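PDB 6C92: PLP-Dependent L-Arginine Hydroxylase MppP from Streptomyces wadayamensis, which probably uses pyridoxal 5'-phosphate to hydroxylate L-arginine, although by fold and family it is a class I aminotransferase. Local coordinates for residues L185-S190 and W213-D218. Numbering follows the deposited sequence.
Sequences LALDTS and WVVIED. With EQJ ((E)-N~2~-({3-hydroxy-2-methyl-5-[(phosphonooxy)methyl]pyridin-4-yl}methylidene)-L-arginine), chain E.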
loop_
_atom_site.group_PDB
_atom_site.type_symbol
_atom_site.label_atom_id
_atom_site.label_comp_id
_atom_site.label_asym_id
_atom_site.label_seq_id
_atom_site.Cartn_x
_atom_site.Cartn_y
_atom_site.Cartn_z
ATOM N N LEU A 185 -18.125 -15.333 -1.115
ATOM C CA LEU A 185 -18.310 -14.558 -2.336
ATOM C C LEU A 185 -17.508 -13.275 -2.235
ATOM O O LEU A 185 -17.721 -12.486 -1.310
ATOM C CB LEU A 185 -19.778 -14.239 -2.574
ATOM C CG LEU A 185 -20.040 -13.379 -3.816
ATOM C CD1 LEU A 185 -19.498 -14.018 -5.114
ATOM C CD2 LEU A 185 -21.540 -13.127 -3.949
ATOM N N ALA A 186 -16.601 -13.067 -3.184
ATOM C CA ALA A 186 -15.742 -11.892 -3.210
ATOM C C ALA A 186 -15.987 -11.121 -4.497
ATOM O O ALA A 186 -16.007 -11.707 -5.590
ATOM C CB ALA A 186 -14.267 -12.262 -3.098
ATOM N N LEU A 187 -16.167 -9.814 -4.365
ATOM C CA LEU A 187 -16.377 -8.932 -5.501
ATOM C C LEU A 187 -15.292 -7.863 -5.572
ATOM O O LEU A 187 -14.939 -7.245 -4.556
ATOM C CB LEU A 187 -17.735 -8.232 -5.410
ATOM C CG LEU A 187 -19.014 -9.050 -5.192
ATOM C CD1 LEU A 187 -20.168 -8.084 -5.178
ATOM C CD2 LEU A 187 -19.209 -10.094 -6.291
ATOM N N ASP A 188 -14.793 -7.628 -6.782
ATOM C CA ASP A 188 -13.947 -6.469 -7.092
ATOM C C ASP A 188 -14.793 -5.495 -7.914
ATOM O O ASP A 188 -15.164 -5.796 -9.059
ATOM C CB ASP A 188 -12.690 -6.918 -7.828
ATOM C CG ASP A 188 -11.785 -5.746 -8.235
ATOM O OD1 ASP A 188 -12.288 -4.645 -8.556
ATOM O OD2 ASP A 188 -10.559 -5.941 -8.267
ATOM N N THR A 189 -15.109 -4.337 -7.322
ATOM C CA THR A 189 -16.028 -3.349 -7.890
ATOM C C THR A 189 -15.310 -2.038 -8.195
ATOM O O THR A 189 -15.903 -0.948 -8.216
ATOM C CB THR A 189 -17.212 -3.144 -6.956
ATOM O OG1 THR A 189 -16.751 -2.657 -5.682
ATOM C CG2 THR A 189 -17.907 -4.458 -6.756
ATOM N N SER A 190 -14.024 -2.178 -8.493
ATOM C CA SER A 190 -13.155 -1.070 -8.870
ATOM C C SER A 190 -13.720 -0.182 -9.986
ATOM O O SER A 190 -13.535 1.040 -9.958
ATOM C CB SER A 190 -11.806 -1.662 -9.279
ATOM O OG SER A 190 -11.046 -0.676 -9.929
ATOM N N TRP A 213 -19.043 -12.768 2.740
ATOM C CA TRP A 213 -18.688 -11.961 1.583
ATOM C C TRP A 213 -17.607 -10.939 1.881
ATOM O O TRP A 213 -17.399 -10.509 3.023
ATOM C CB TRP A 213 -19.920 -11.245 0.985
ATOM C CG TRP A 213 -20.698 -10.356 1.944
ATOM C CD1 TRP A 213 -21.841 -10.704 2.625
ATOM C CD2 TRP A 213 -20.400 -8.999 2.328
ATOM N NE1 TRP A 213 -22.269 -9.661 3.410
ATOM C CE2 TRP A 213 -21.402 -8.604 3.256
ATOM C CE3 TRP A 213 -19.375 -8.085 2.001
ATOM C CZ2 TRP A 213 -21.418 -7.340 3.857
ATOM C CZ3 TRP A 213 -19.395 -6.817 2.608
ATOM C CH2 TRP A 213 -20.421 -6.458 3.515
ATOM N N VAL A 214 -16.945 -10.535 0.801
ATOM C CA VAL A 214 -15.935 -9.479 0.796
ATOM C C VAL A 214 -16.145 -8.676 -0.469
ATOM O O VAL A 214 -16.348 -9.251 -1.538
ATOM C CB VAL A 214 -14.491 -10.037 0.829
ATOM C CG1 VAL A 214 -13.498 -8.907 0.645
ATOM C CG2 VAL A 214 -14.186 -10.722 2.137
ATOM N N VAL A 215 -16.104 -7.347 -0.365
ATOM C CA VAL A 215 -16.114 -6.479 -1.536
ATOM C C VAL A 215 -14.862 -5.601 -1.476
ATOM O O VAL A 215 -14.560 -5.003 -0.431
ATOM C CB VAL A 215 -17.386 -5.605 -1.605
ATOM C CG1 VAL A 215 -17.370 -4.706 -2.842
ATOM C CG2 VAL A 215 -18.659 -6.455 -1.581
ATOM N N ILE A 216 -14.153 -5.503 -2.589
ATOM C CA ILE A 216 -13.055 -4.550 -2.725
ATOM C C ILE A 216 -13.521 -3.421 -3.629
ATOM O O ILE A 216 -13.644 -3.599 -4.843
ATOM C CB ILE A 216 -11.780 -5.209 -3.273
ATOM C CG1 ILE A 216 -11.273 -6.238 -2.286
ATOM C CG2 ILE A 216 -10.698 -4.190 -3.548
ATOM C CD1 ILE A 216 -10.265 -7.159 -2.834
ATOM N N GLU A 217 -13.773 -2.255 -3.042
ATOM C CA GLU A 217 -14.041 -1.044 -3.799
ATOM C C GLU A 217 -12.713 -0.346 -4.078
ATOM O O GLU A 217 -11.682 -0.655 -3.472
ATOM C CB GLU A 217 -14.980 -0.095 -3.040
ATOM C CG GLU A 217 -16.264 -0.704 -2.455
ATOM C CD GLU A 217 -17.455 -0.675 -3.403
ATOM O OE1 GLU A 217 -18.536 -1.153 -2.986
ATOM O OE2 GLU A 217 -17.329 -0.178 -4.542
ATOM N N ASP A 218 -12.738 0.604 -5.008
ATOM C CA ASP A 218 -11.518 1.292 -5.404
ATOM C C ASP A 218 -11.910 2.682 -5.855
ATOM O O ASP A 218 -12.816 2.822 -6.679
ATOM C CB ASP A 218 -10.832 0.544 -6.551
ATOM C CG ASP A 218 -9.510 1.152 -6.963
ATOM O OD1 ASP A 218 -8.972 2.030 -6.245
ATOM O OD2 ASP A 218 -9.006 0.721 -8.032
HETATM C C01 EQJ E . -10.428 -4.874 -11.595
HETATM C C02 EQJ E . -9.184 -4.269 -10.949
HETATM C C04 EQJ E . -7.980 -3.921 -8.969
HETATM C C05 EQJ E . -6.994 -3.248 -9.669
HETATM C C06 EQJ E . -5.743 -2.688 -8.910
HETATM C C12 EQJ E . -7.087 -3.095 -11.083
HETATM C C13 EQJ E . -5.997 -2.319 -11.838
HETATM C C15 EQJ E . -5.310 -1.042 -13.874
HETATM C C16 EQJ E . -3.877 -0.891 -13.278
HETATM C C17 EQJ E . -3.002 -2.144 -13.043
HETATM C C18 EQJ E . -1.730 -1.698 -12.276
HETATM C C20 EQJ E . -0.953 -3.473 -10.570
HETATM C C23 EQJ E . -5.313 -1.520 -15.329
HETATM C C26 EQJ E . -8.222 -3.603 -11.719
HETATM N N03 EQJ E . -9.047 -4.410 -9.635
HETATM N N14 EQJ E . -6.222 -1.863 -13.054
HETATM N N19 EQJ E . -0.891 -2.849 -11.909
HETATM N N21 EQJ E . -1.887 -2.916 -9.652
HETATM N N22 EQJ E . -0.203 -4.507 -10.235
HETATM O O07 EQJ E . -5.713 -1.284 -9.056
HETATM O O09 EQJ E . -3.271 -0.567 -9.433
HETATM O O10 EQJ E . -4.836 0.897 -8.093
HETATM O O11 EQJ E . -3.984 -1.273 -7.218
HETATM O O24 EQJ E . -6.264 -2.187 -15.751
HETATM O O25 EQJ E . -4.392 -1.229 -16.127
HETATM O O27 EQJ E . -8.381 -3.471 -13.077
HETATM P P08 EQJ E . -4.378 -0.513 -8.453
HETATM O O HOH W 1 -15.520 0.944 -6.126
HETATM O O HOH W 2 -12.024 3.327 -9.214
#
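Leu187 sits at the middle of a parallel strand pairing: its N donates to Val214 O, and Leu187 O takes Ile216 N at 2.7 Å in a nearly straight bond. Thr189 N continues the ladder to Ile216 O. The strands are successive members of a beta-alpha-beta unit, and helix 202-209, which links them, packs over Leu185, Trp213 and Val215.

Glu217 can be followed outward. Glu217 CB and CG pass Thr189 OG1, CG at 3.8 Å; a bend at chi2 (-90°) then brings Glu217 CD back to 3.1 Å from Thr189 OG1. Glu217 OE2 accepts from Thr189 OG1 at 2.8 Å, the hydroxyl standing above the carboxylate plane, and a water that accepts from Asp218 N also lies beside OE2. OE1 goes to Tyr203 and a salt bridge with Arg192.

On the face of Ala186 and Ile216, Asp188 extends its carboxylate toward the cofactor, CG anti to the backbone N (chi1 178°). Asp188 OD2 lies 2.5 Å from the pyridine N03 of the PLP-arginine aldimine EQJ, while OD1 accepts Ser190 N, closing an Asx turn, which would help fix the rotation of the carboxylate. Such an aspartate, as in fold-type I relatives, probably keeps the pyridine nitrogen protonated, so that the ring can act as an electron sink.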